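Side-chain contacts in epidermin leader peptide processing serine protease EpiP (Staphylococcus aureus subsp. aureus, PDB 3QFH), which probably removes the leader peptide from the epidermin precursor, acting as a subtilisin-like serine endopeptidase: residues 390-395 with 431-436; 127-132 with 218-223; 354-359 with 364-369. All blocks are in the same frame, centred on the assembly; numbering follows the deposited sequence.

Contact 1. Residues 390-395 with 431-436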
ATOM      1  N   SER A 390       4.625   1.354   8.422  1.00 23.96           N
ATOM      2  CA  SER A 390       5.695   1.802   7.507  1.00 22.45           C
ATOM      3  C   SER A 390       6.575   2.840   8.206  1.00 23.49           C
ATOM      4  O   SER A 390       7.816   2.788   8.144  1.00 22.75           O
ATOM      5  CB  SER A 390       5.144   2.409   6.211  1.00 23.23           C
ATOM      6  OG  SER A 390       4.456   1.452   5.421  1.00 24.77           O
ATOM      7  N   GLY A 391       5.939   3.818   8.828  1.00 21.79           N
ATOM      8  CA  GLY A 391       6.678   4.841   9.570  1.00 22.32           C
ATOM      9  C   GLY A 391       7.567   4.259  10.654  1.00 21.97           C
ATOM     10  O   GLY A 391       8.717   4.677  10.814  1.00 22.61           O
ATOM     11  N   ALA A 392       7.033   3.283  11.395  1.00 21.73           N
ATOM     12  CA  ALA A 392       7.767   2.617  12.461  1.00 20.94           C
ATOM     13  C   ALA A 392       9.025   1.927  11.927  1.00 23.71           C
ATOM     14  O   ALA A 392      10.125   2.035  12.530  1.00 22.46           O
ATOM     15  CB  ALA A 392       6.843   1.600  13.207  1.00 21.48           C
ATOM     16  N   LEU A 393       8.894   1.233  10.790  1.00 24.05           N
ATOM     17  CA  LEU A 393      10.062   0.576  10.175  1.00 23.84           C
ATOM     18  C   LEU A 393      11.128   1.574   9.762  1.00 25.57           C
ATOM     19  O   LEU A 393      12.339   1.278   9.848  1.00 27.19           O
ATOM     20  CB  LEU A 393       9.639  -0.263   8.981  1.00 24.36           C
ATOM     21  CG  LEU A 393       8.928  -1.574   9.315  1.00 23.49           C
ATOM     22  CD1 LEU A 393       8.176  -2.093   8.114  1.00 24.35           C
ATOM     23  CD2 LEU A 393       9.950  -2.606   9.813  1.00 25.69           C
ATOM     24  N   ALA A 394      10.706   2.747   9.293  1.00 25.12           N
ATOM     25  CA  ALA A 394      11.669   3.780   8.931  1.00 25.17           C
ATOM     26  C   ALA A 394      12.433   4.209  10.187  1.00 24.04           C
ATOM     27  O   ALA A 394      13.666   4.394  10.159  1.00 24.45           O
ATOM     28  CB  ALA A 394      10.985   4.976   8.266  1.00 24.75           C
ATOM     29  N   LEU A 395      11.716   4.355  11.287  1.00 24.05           N
ATOM     30  CA  LEU A 395      12.342   4.739  12.570  1.00 24.79           C
ATOM     31  C   LEU A 395      13.322   3.690  13.075  1.00 24.05           C
ATOM     32  O   LEU A 395      14.402   4.022  13.574  1.00 26.05           O
ATOM     33  CB  LEU A 395      11.284   4.982  13.636  1.00 23.37           C
ATOM     34  CG  LEU A 395      10.316   6.156  13.438  1.00 26.15           C
ATOM     35  CD1 LEU A 395       9.305   6.196  14.591  1.00 24.70           C
ATOM     36  CD2 LEU A 395      11.094   7.464  13.336  1.00 26.11           C
ATOM     37  N   GLY A 431       1.055  -8.785  17.045  1.00 26.22           N
ATOM     38  CA  GLY A 431       0.387  -7.909  17.999  1.00 24.69           C
ATOM     39  C   GLY A 431       0.211  -6.509  17.475  1.00 24.86           C
ATOM     40  O   GLY A 431       0.563  -6.218  16.336  1.00 25.00           O
ATOM     41  N   GLU A 432      -0.329  -5.635  18.324  1.00 26.80           N
ATOM     42  CA  GLU A 432      -0.530  -4.244  17.953  1.00 27.26           C
ATOM     43  C   GLU A 432       0.807  -3.507  18.032  1.00 26.56           C
ATOM     44  O   GLU A 432       1.586  -3.696  18.959  1.00 26.50           O
ATOM     45  CB  GLU A 432      -1.565  -3.576  18.869  1.00 29.31           C
ATOM     46  CG  GLU A 432      -2.049  -2.217  18.364  1.00 32.41           C
ATOM     47  CD  GLU A 432      -3.076  -1.571  19.281  1.00 40.81           C
ATOM     48  OE1 GLU A 432      -2.805  -1.467  20.501  1.00 44.06           O
ATOM     49  OE2 GLU A 432      -4.145  -1.142  18.770  1.00 43.09           O
ATOM     50  N   LEU A 433       1.057  -2.682  17.033  1.00 25.43           N
ATOM     51  CA  LEU A 433       2.252  -1.839  16.943  1.00 24.94           C
ATOM     52  C   LEU A 433       2.492  -1.017  18.231  1.00 25.24           C
ATOM     53  O   LEU A 433       1.552  -0.429  18.763  1.00 23.16           O
ATOM     54  CB  LEU A 433       2.040  -0.878  15.764  1.00 23.62           C
ATOM     55  CG  LEU A 433       3.120   0.159  15.432  1.00 24.77           C
ATOM     56  CD1 LEU A 433       4.460  -0.495  15.115  1.00 26.38           C
ATOM     57  CD2 LEU A 433       2.638   1.035  14.268  1.00 21.45           C
ATOM     58  N   ASP A 434       3.735  -0.990  18.725  1.00 25.65           N
ATOM     59  CA  ASP A 434       4.109  -0.171  19.903  1.00 27.70           C
ATOM     60  C   ASP A 434       5.477   0.474  19.593  1.00 27.67           C
ATOM     61  O   ASP A 434       6.540  -0.145  19.732  1.00 26.87           O
ATOM     62  CB  ASP A 434       4.157  -0.997  21.192  1.00 28.80           C
ATOM     63  CG  ASP A 434       4.381  -0.131  22.462  1.00 35.03           C
ATOM     64  OD1 ASP A 434       4.067  -0.644  23.576  1.00 44.04           O
ATOM     65  OD2 ASP A 434       4.849   1.039  22.373  1.00 34.05           O
ATOM     66  N   VAL A 435       5.410   1.715  19.134  1.00 27.34           N
ATOM     67  CA  VAL A 435       6.580   2.457  18.692  1.00 27.06           C
ATOM     68  C   VAL A 435       7.485   2.804  19.854  1.00 28.58           C
ATOM     69  O   VAL A 435       8.717   2.821  19.714  1.00 27.57           O
ATOM     70  CB  VAL A 435       6.145   3.715  17.886  1.00 27.93           C
ATOM     71  CG1 VAL A 435       7.334   4.595  17.517  1.00 25.67           C
ATOM     72  CG2 VAL A 435       5.363   3.278  16.641  1.00 25.74           C
ATOM     73  N   TYR A 436       6.900   3.038  21.023  1.00 29.77           N
ATOM     74  CA  TYR A 436       7.725   3.342  22.192  1.00 30.51           C
ATOM     75  C   TYR A 436       8.650   2.160  22.493  1.00 30.51           C
ATOM     76  O   TYR A 436       9.867   2.343  22.709  1.00 28.21           O
ATOM     77  CB  TYR A 436       6.868   3.691  23.389  1.00 31.15           C
ATOM     78  CG  TYR A 436       7.651   3.989  24.628  1.00 32.13           C
ATOM     79  CD1 TYR A 436       8.157   5.263  24.858  1.00 34.04           C
ATOM     80  CD2 TYR A 436       7.851   3.011  25.594  1.00 36.92           C
ATOM     81  CE1 TYR A 436       8.872   5.555  26.006  1.00 36.34           C
ATOM     82  CE2 TYR A 436       8.573   3.287  26.750  1.00 40.02           C
ATOM     83  CZ  TYR A 436       9.075   4.563  26.950  1.00 39.18           C
ATOM     84  OH  TYR A 436       9.775   4.844  28.088  1.00 42.62           O
TER
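Ala392 and Leu395 of helix 382-400 pack against Leu433 and Val435 in the C-terminal part of the subtilisin-like fold, where the chain leaves a loop and enters the short helix 435-439. The contact is wholly apolar and buried. The methyl of Ala392 points at the incoming chain and meets two side chains: its CB lies 3.7 Å from Leu433 CD1 and 4.1 Å from Val435 CG2. Val435 thus touches two residues of the long helix, its other methyl meeting Leu395 one turn on. The Leu395 and Val435 side chains cross at about a right angle.

The second shell fixes the loop. Gly431 and Leu433 bond through their backbones to Ala339 of the edge strand 338-341, and the Glu432 carboxylate is gripped by the hydroxyls of Thr319 and Ser323. Leu433 also touches Leu413 of helix 406-416, which packs on Leu393 as well. Asp434 N-caps helix 435-439, its OD2 bonding to Lys437 N. With CG1 anti to its backbone N (chi1 174°), Val435 brings that methyl to Leu395, CG1 lying 3.9 Å from Leu395 CD1.

Contact 2. Residues 127-132 with 218-223; sequences AIIDTG and KAIVQA
Ile129 is the main bump on the strand side, and it fits against Ala219 and Ile220 of helix 213-225. Its two branches do different work. The CG2 methyl lies 3.8 Å from Ala219 CB, while the longer branch reaches past that small side chain to the helix backbone, where CD1 comes within 3.4 Å of Ile220 CG1 and 3.7 Å of Ile220 N. The CD1 to CG1 approach is tighter than ordinary van der Waals contact. Ile129 places CG1 anti to its carbonyl carbon (chi1 -60°) with the chain extended beyond it, which carries CD1 into the low ground beside Ala219; there the two isoleucine side chains cross at about a right angle.

One turn along the helix and two residues back along the strand, the relief is lower on both sides. Ala127 and Ala223 meet methyl to methyl, CB to CB at 3.6 Å. With small residues here, the two backbones come close, the CA atoms of this pair being 6.1 Å apart. The axes of the short strand and helix segments approach to 9.2 Å and run nearly antiparallel, at 166°.

Ile128 faces the other way, onto helix 177-186, so the strand is sandwiched between helices. Just past the contact, Asp130 OD1 is hydrogen-bonded to His177 ND1 and accepts from Thr131 N, consistent with the Asp-His part of a subtilase catalytic triad. Helix 213-225 joins strands 200-204 and 230-233 in a beta-alpha-beta crossover that passes over strand 126-130, lying between them in a Rossmann-like parallel sheet.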
ATOM      1  N   ALA A 127       8.298   5.434   0.842  1.00 24.19           N
ATOM      2  CA  ALA A 127       7.602   5.579  -0.409  1.00 23.79           C
ATOM      3  C   ALA A 127       6.170   5.223  -0.140  1.00 22.98           C
ATOM      4  O   ALA A 127       5.867   4.277   0.621  1.00 25.07           O
ATOM      5  CB  ALA A 127       8.192   4.672  -1.488  1.00 23.66           C
ATOM      6  N   ILE A 128       5.275   6.008  -0.698  1.00 22.92           N
ATOM      7  CA  ILE A 128       3.840   5.755  -0.553  1.00 22.06           C
ATOM      8  C   ILE A 128       3.296   5.626  -1.955  1.00 22.05           C
ATOM      9  O   ILE A 128       3.465   6.515  -2.777  1.00 23.92           O
ATOM     10  CB  ILE A 128       3.118   6.895   0.220  1.00 22.38           C
ATOM     11  CG1 ILE A 128       3.788   7.119   1.587  1.00 23.64           C
ATOM     12  CG2 ILE A 128       1.619   6.564   0.426  1.00 22.83           C
ATOM     13  CD1 ILE A 128       3.293   8.365   2.315  1.00 25.75           C
ATOM     14  N   ILE A 129       2.652   4.505  -2.233  1.00 22.80           N
ATOM     15  CA  ILE A 129       2.053   4.267  -3.526  1.00 23.76           C
ATOM     16  C   ILE A 129       0.555   4.483  -3.316  1.00 24.24           C
ATOM     17  O   ILE A 129      -0.086   3.701  -2.649  1.00 25.15           O
ATOM     18  CB  ILE A 129       2.396   2.863  -4.022  1.00 23.60           C
ATOM     19  CG1 ILE A 129       3.920   2.748  -4.138  1.00 23.67           C
ATOM     20  CG2 ILE A 129       1.699   2.577  -5.351  1.00 21.22           C
ATOM     21  CD1 ILE A 129       4.410   1.374  -4.487  1.00 24.97           C
ATOM     22  N   ASP A 130       0.008   5.570  -3.853  1.00 25.79           N
ATOM     23  CA  ASP A 130      -1.392   5.886  -3.580  1.00 27.92           C
ATOM     24  C   ASP A 130      -1.967   6.882  -4.607  1.00 28.04           C
ATOM     25  O   ASP A 130      -1.476   6.960  -5.760  1.00 27.01           O
ATOM     26  CB  ASP A 130      -1.496   6.416  -2.133  1.00 27.70           C
ATOM     27  CG  ASP A 130      -2.780   5.977  -1.435  1.00 32.53           C
ATOM     28  OD1 ASP A 130      -3.894   6.405  -1.834  1.00 31.74           O
ATOM     29  OD2 ASP A 130      -2.659   5.203  -0.463  1.00 37.02           O
ATOM     30  N   THR A 131      -2.967   7.659  -4.200  1.00 26.53           N
ATOM     31  CA  THR A 131      -3.665   8.538  -5.136  1.00 27.26           C
ATOM     32  C   THR A 131      -2.959   9.867  -5.441  1.00 27.82           C
ATOM     33  O   THR A 131      -3.369  10.586  -6.339  1.00 29.58           O
ATOM     34  CB  THR A 131      -5.138   8.806  -4.675  1.00 27.42           C
ATOM     35  OG1 THR A 131      -5.157   9.588  -3.491  1.00 25.78           O
ATOM     36  CG2 THR A 131      -5.893   7.490  -4.400  1.00 28.06           C
ATOM     37  N   GLY A 132      -1.877  10.167  -4.733  1.00 26.94           N
ATOM     38  CA  GLY A 132      -1.177  11.436  -4.888  1.00 25.75           C
ATOM     39  C   GLY A 132      -1.184  12.085  -3.520  1.00 26.16           C
ATOM     40  O   GLY A 132      -1.641  11.466  -2.544  1.00 24.49           O
ATOM     41  N   LYS A 218       4.836  -0.987 -11.404  1.00 25.42           N
ATOM     42  CA  LYS A 218       5.891  -0.092 -11.860  1.00 24.73           C
ATOM     43  C   LYS A 218       6.262   0.902 -10.748  1.00 24.86           C
ATOM     44  O   LYS A 218       7.419   1.269 -10.607  1.00 26.30           O
ATOM     45  CB  LYS A 218       5.483   0.620 -13.132  1.00 24.41           C
ATOM     46  CG  LYS A 218       6.624   1.343 -13.812  1.00 25.38           C
ATOM     47  CD  LYS A 218       6.172   1.976 -15.113  1.00 29.24           C
ATOM     48  CE  LYS A 218       7.328   2.614 -15.854  1.00 31.14           C
ATOM     49  NZ  LYS A 218       6.861   3.176 -17.139  1.00 37.62           N
ATOM     50  N   ALA A 219       5.277   1.324  -9.962  1.00 25.17           N
ATOM     51  CA  ALA A 219       5.523   2.235  -8.844  1.00 25.07           C
ATOM     52  C   ALA A 219       6.408   1.573  -7.781  1.00 24.70           C
ATOM     53  O   ALA A 219       7.282   2.226  -7.193  1.00 24.37           O
ATOM     54  CB  ALA A 219       4.180   2.754  -8.232  1.00 23.03           C
ATOM     55  N   ILE A 220       6.203   0.275  -7.546  1.00 23.77           N
ATOM     56  CA  ILE A 220       7.020  -0.451  -6.581  1.00 22.96           C
ATOM     57  C   ILE A 220       8.464  -0.509  -7.075  1.00 24.01           C
ATOM     58  O   ILE A 220       9.397  -0.272  -6.318  1.00 24.33           O
ATOM     59  CB  ILE A 220       6.490  -1.861  -6.344  1.00 23.35           C
ATOM     60  CG1 ILE A 220       5.118  -1.775  -5.667  1.00 21.79           C
ATOM     61  CG2 ILE A 220       7.471  -2.675  -5.471  1.00 22.80           C
ATOM     62  CD1 ILE A 220       4.476  -3.086  -5.477  1.00 25.49           C
ATOM     63  N   VAL A 221       8.641  -0.824  -8.346  1.00 24.70           N
ATOM     64  CA  VAL A 221       9.976  -0.845  -8.949  1.00 26.35           C
ATOM     65  C   VAL A 221      10.629   0.548  -8.903  1.00 27.85           C
ATOM     66  O   VAL A 221      11.829   0.688  -8.601  1.00 29.15           O
ATOM     67  CB  VAL A 221       9.910  -1.366 -10.412  1.00 27.43           C
ATOM     68  CG1 VAL A 221      11.221  -1.143 -11.128  1.00 26.90           C
ATOM     69  CG2 VAL A 221       9.534  -2.870 -10.435  1.00 25.97           C
ATOM     70  N   GLN A 222       9.854   1.577  -9.204  1.00 28.09           N
ATOM     71  CA  GLN A 222      10.390   2.932  -9.197  1.00 31.08           C
ATOM     72  C   GLN A 222      10.855   3.338  -7.787  1.00 29.61           C
ATOM     73  O   GLN A 222      11.949   3.902  -7.618  1.00 27.73           O
ATOM     74  CB  GLN A 222       9.342   3.928  -9.697  1.00 32.40           C
ATOM     75  CG  GLN A 222       9.884   5.323  -9.825  1.00 38.09           C
ATOM     76  CD  GLN A 222      10.972   5.406 -10.866  1.00 42.34           C
ATOM     77  OE1 GLN A 222      10.754   5.048 -12.023  1.00 47.09           O
ATOM     78  NE2 GLN A 222      12.149   5.865 -10.464  1.00 39.69           N
ATOM     79  N   ALA A 223      10.019   3.041  -6.798  1.00 26.42           N
ATOM     80  CA  ALA A 223      10.297   3.357  -5.390  1.00 27.30           C
ATOM     81  C   ALA A 223      11.579   2.668  -4.928  1.00 27.90           C
ATOM     82  O   ALA A 223      12.419   3.286  -4.260  1.00 29.17           O
ATOM     83  CB  ALA A 223       9.127   2.945  -4.500  1.00 23.13           C
TER

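Contact 3. Residues 354-359 with 364-369; sequences DKWMNE and KENILT
A helical excursion of the subtilisin-like domain, made of helix 346-358 and the short helix 361-365, is closed here where Trp356 near the end of the first helix meets Glu365 and Asn366 as the chain turns into strand 367-370. The meeting is through the edge of the indole. Trp356 NE1 donates a hydrogen bond to Glu365 OE1 at 2.9 Å, clearly bent, with an N-H...O angle of 132°. The acceptor lies somewhat out of the ring plane, and ring and carboxylate planes are turned 57° apart. OE1 is met on its anti side, away from OE2. Farther round the same edge, beside CZ2, sits the amide of Asn366, steeply inclined to the indole.

Glu365 has other duties. Its OE1 also accepts from Leu348 N and its OE2 from Tyr347 N, so the carboxylate is held by three N-H groups, two of them in the opening turn of helix 346-358. That helix end would be expected to stabilise the negative charge. CG stands between the backbone N and the carbonyl carbon (chi1 69°), and the extended chain beyond it carries the carboxylate to both the helix start and the indole. Trp356 is packed in turn by Tyr347, Leu348, Tyr361 and Met362.

At the far end of helix 346-358, Asn358 ND2 bonds back to Asp354 OD1 at 3.0 Å. The two segments are bridged once more by a water, which accepts from Lys364 NZ at 2.9 Å and donates to Glu359 O at 2.6 Å.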
ATOM      1  N   ASP A 354     -26.885  10.555  13.368  1.00 37.67           N
ATOM      2  CA  ASP A 354     -27.090  11.730  14.227  1.00 38.64           C
ATOM      3  C   ASP A 354     -26.262  11.658  15.514  1.00 37.11           C
ATOM      4  O   ASP A 354     -25.375  12.475  15.741  1.00 35.10           O
ATOM      5  CB  ASP A 354     -28.594  11.889  14.538  1.00 39.79           C
ATOM      6  CG  ASP A 354     -28.896  13.090  15.435  1.00 43.56           C
ATOM      7  OD1 ASP A 354     -27.941  13.802  15.855  1.00 48.88           O
ATOM      8  OD2 ASP A 354     -30.096  13.323  15.724  1.00 44.94           O
ATOM      9  N   LYS A 355     -26.539  10.652  16.334  1.00 37.32           N
ATOM     10  CA  LYS A 355     -25.842  10.487  17.603  1.00 37.50           C
ATOM     11  C   LYS A 355     -24.334  10.281  17.422  1.00 35.39           C
ATOM     12  O   LYS A 355     -23.535  10.777  18.228  1.00 34.76           O
ATOM     13  CB  LYS A 355     -26.493   9.339  18.378  1.00 38.97           C
ATOM     14  CG  LYS A 355     -25.872   9.035  19.722  1.00 42.49           C
ATOM     15  CD  LYS A 355     -26.798   8.154  20.599  1.00 46.22           C
ATOM     16  CE  LYS A 355     -26.140   7.874  21.968  1.00 48.18           C
ATOM     17  NZ  LYS A 355     -26.966   7.006  22.836  1.00 51.57           N
ATOM     18  N   TRP A 356     -23.943   9.588  16.344  1.00 33.47           N
ATOM     19  CA  TRP A 356     -22.544   9.323  16.059  1.00 32.80           C
ATOM     20  C   TRP A 356     -21.725  10.596  15.826  1.00 33.04           C
ATOM     21  O   TRP A 356     -20.610  10.738  16.361  1.00 31.09           O
ATOM     22  CB  TRP A 356     -22.442   8.389  14.838  1.00 33.63           C
ATOM     23  CG  TRP A 356     -21.048   8.029  14.348  1.00 30.79           C
ATOM     24  CD1 TRP A 356     -20.172   7.153  14.925  1.00 31.80           C
ATOM     25  CD2 TRP A 356     -20.436   8.446  13.118  1.00 34.87           C
ATOM     26  NE1 TRP A 356     -19.037   7.045  14.166  1.00 30.42           N
ATOM     27  CE2 TRP A 356     -19.176   7.819  13.045  1.00 31.20           C
ATOM     28  CE3 TRP A 356     -20.822   9.309  12.082  1.00 37.60           C
ATOM     29  CZ2 TRP A 356     -18.302   8.025  11.985  1.00 36.05           C
ATOM     30  CZ3 TRP A 356     -19.947   9.517  11.035  1.00 35.40           C
ATOM     31  CH2 TRP A 356     -18.702   8.886  10.996  1.00 36.38           C
ATOM     32  N   MET A 357     -22.256  11.522  15.037  1.00 34.08           N
ATOM     33  CA  MET A 357     -21.477  12.735  14.708  1.00 34.84           C
ATOM     34  C   MET A 357     -21.645  13.871  15.708  1.00 34.14           C
ATOM     35  O   MET A 357     -20.769  14.711  15.830  1.00 35.37           O
ATOM     36  CB  MET A 357     -21.795  13.243  13.277  1.00 35.23           C
ATOM     37  CG  MET A 357     -23.205  13.722  13.025  1.00 40.11           C
ATOM     38  SD  MET A 357     -23.450  14.517  11.388  1.00 44.69           S
ATOM     39  CE  MET A 357     -22.415  15.982  11.565  1.00 38.57           C
ATOM     40  N   ASN A 358     -22.768  13.893  16.416  1.00 34.08           N
ATOM     41  CA  ASN A 358     -23.072  14.990  17.340  1.00 35.34           C
ATOM     42  C   ASN A 358     -22.862  14.695  18.822  1.00 34.08           C
ATOM     43  O   ASN A 358     -22.879  15.620  19.610  1.00 33.48           O
ATOM     44  CB  ASN A 358     -24.510  15.464  17.131  1.00 34.53           C
ATOM     45  CG  ASN A 358     -24.726  16.091  15.773  1.00 37.37           C
ATOM     46  OD1 ASN A 358     -23.880  16.847  15.269  1.00 38.19           O
ATOM     47  ND2 ASN A 358     -25.870  15.794  15.172  1.00 36.12           N
ATOM     48  N   GLU A 359     -22.673  13.431  19.189  1.00 34.01           N
ATOM     49  CA  GLU A 359     -22.419  13.073  20.596  1.00 35.29           C
ATOM     50  C   GLU A 359     -21.026  12.490  20.833  1.00 33.80           C
ATOM     51  O   GLU A 359     -20.802  11.741  21.777  1.00 36.38           O
ATOM     52  CB  GLU A 359     -23.512  12.168  21.154  1.00 36.19           C
ATOM     53  CG  GLU A 359     -24.895  12.828  21.183  1.00 41.26           C
ATOM     54  CD  GLU A 359     -25.923  12.018  21.981  1.00 50.36           C
ATOM     55  OE1 GLU A 359     -25.524  11.073  22.702  1.00 56.89           O
ATOM     56  OE2 GLU A 359     -27.132  12.323  21.895  1.00 55.41           O
ATOM     57  N   LYS A 364     -14.004   9.227  18.757  1.00 30.45           N
ATOM     58  CA  LYS A 364     -13.448   8.156  19.553  1.00 31.71           C
ATOM     59  C   LYS A 364     -13.014   6.934  18.734  1.00 30.87           C
ATOM     60  O   LYS A 364     -12.015   6.302  19.085  1.00 31.76           O
ATOM     61  CB  LYS A 364     -14.473   7.712  20.603  1.00 31.77           C
ATOM     62  CG  LYS A 364     -14.754   8.772  21.660  1.00 32.01           C
ATOM     63  CD  LYS A 364     -15.802   8.282  22.651  1.00 36.49           C
ATOM     64  CE  LYS A 364     -16.087   9.324  23.738  1.00 39.82           C
ATOM     65  NZ  LYS A 364     -17.200   8.901  24.645  1.00 40.11           N
ATOM     66  N   GLU A 365     -13.733   6.628  17.647  1.00 29.15           N
ATOM     67  CA  GLU A 365     -13.464   5.418  16.861  1.00 28.28           C
ATOM     68  C   GLU A 365     -12.872   5.635  15.456  1.00 28.13           C
ATOM     69  O   GLU A 365     -12.558   4.657  14.780  1.00 27.47           O
ATOM     70  CB  GLU A 365     -14.732   4.544  16.764  1.00 29.07           C
ATOM     71  CG  GLU A 365     -15.881   5.118  15.903  1.00 27.57           C
ATOM     72  CD  GLU A 365     -17.084   4.154  15.798  1.00 29.70           C
ATOM     73  OE1 GLU A 365     -18.039   4.478  15.063  1.00 31.25           O
ATOM     74  OE2 GLU A 365     -17.082   3.069  16.444  1.00 29.79           O
ATOM     75  N   ASN A 366     -12.765   6.880  14.996  1.00 28.47           N
ATOM     76  CA  ASN A 366     -12.136   7.142  13.698  1.00 29.32           C
ATOM     77  C   ASN A 366     -10.793   7.824  13.886  1.00 29.54           C
ATOM     78  O   ASN A 366     -10.496   8.361  14.952  1.00 32.20           O
ATOM     79  CB  ASN A 366     -13.036   7.937  12.745  1.00 29.50           C
ATOM     80  CG  ASN A 366     -14.198   7.098  12.162  1.00 30.72           C
ATOM     81  OD1 ASN A 366     -14.370   5.909  12.473  1.00 32.71           O
ATOM     82  ND2 ASN A 366     -14.971   7.716  11.290  1.00 32.16           N
ATOM     83  N   ILE A 367     -10.010   7.810  12.819  1.00 28.76           N
ATOM     84  CA  ILE A 367      -8.667   8.340  12.788  1.00 28.77           C
ATOM     85  C   ILE A 367      -8.618   9.758  12.208  1.00 26.42           C
ATOM     86  O   ILE A 367      -9.031   9.993  11.070  1.00 23.49           O
ATOM     87  CB  ILE A 367      -7.785   7.469  11.870  1.00 28.26           C
ATOM     88  CG1 ILE A 367      -7.873   5.964  12.245  1.00 30.13           C
ATOM     89  CG2 ILE A 367      -6.349   7.997  11.849  1.00 29.04           C
ATOM     90  CD1 ILE A 367      -7.331   5.593  13.577  1.00 23.07           C
ATOM     91  N   LEU A 368      -8.064  10.679  12.982  1.00 24.17           N
ATOM     92  CA  LEU A 368      -7.916  12.038  12.555  1.00 23.73           C
ATOM     93  C   LEU A 368      -6.675  12.097  11.675  1.00 23.34           C
ATOM     94  O   LEU A 368      -5.600  11.675  12.088  1.00 21.62           O
ATOM     95  CB  LEU A 368      -7.779  12.952  13.785  1.00 24.91           C
ATOM     96  CG  LEU A 368      -7.533  14.444  13.531  1.00 27.01           C
ATOM     97  CD1 LEU A 368      -8.644  15.088  12.687  1.00 27.23           C
ATOM     98  CD2 LEU A 368      -7.384  15.156  14.848  1.00 29.89           C
ATOM     99  N   THR A 369      -6.816  12.568  10.443  1.00 24.21           N
ATOM    100  CA  THR A 369      -5.644  12.671   9.580  1.00 23.71           C
ATOM    101  C   THR A 369      -5.742  13.897   8.700  1.00 23.91           C
ATOM    102  O   THR A 369      -6.757  14.602   8.708  1.00 23.06           O
ATOM    103  CB  THR A 369      -5.442  11.366   8.733  1.00 25.43           C
ATOM    104  OG1 THR A 369      -4.126  11.355   8.146  1.00 24.35           O
ATOM    105  CG2 THR A 369      -6.521  11.202   7.668  1.00 25.07           C
TER
HETATM  106  O   HOH W   1     -19.382  10.023  23.029  0.60 14.83           O

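Overall arrangement
Along the chain, contact 2 closes first, contact 3 follows and contact 1 comes last; none touches another. Contact 2 lies nearest the centre of the chain, about 8 Å from it, on strand 126-130, an inner strand of the seven-stranded parallel sheet. The centre of contact 1 lies about 21 Å from that of contact 2; it ties helix 382-400, which packs on strands 230-233 and 273-277, to the loop leading into helix 435-439. Contact 3 is the outlying one, centred 31 Å from contact 2 and 25 Å from contact 1, in the helical excursion following edge strand 338-341. They thus involve the probable active-site strand, a helix packed on the sheet, and an outlying helical region.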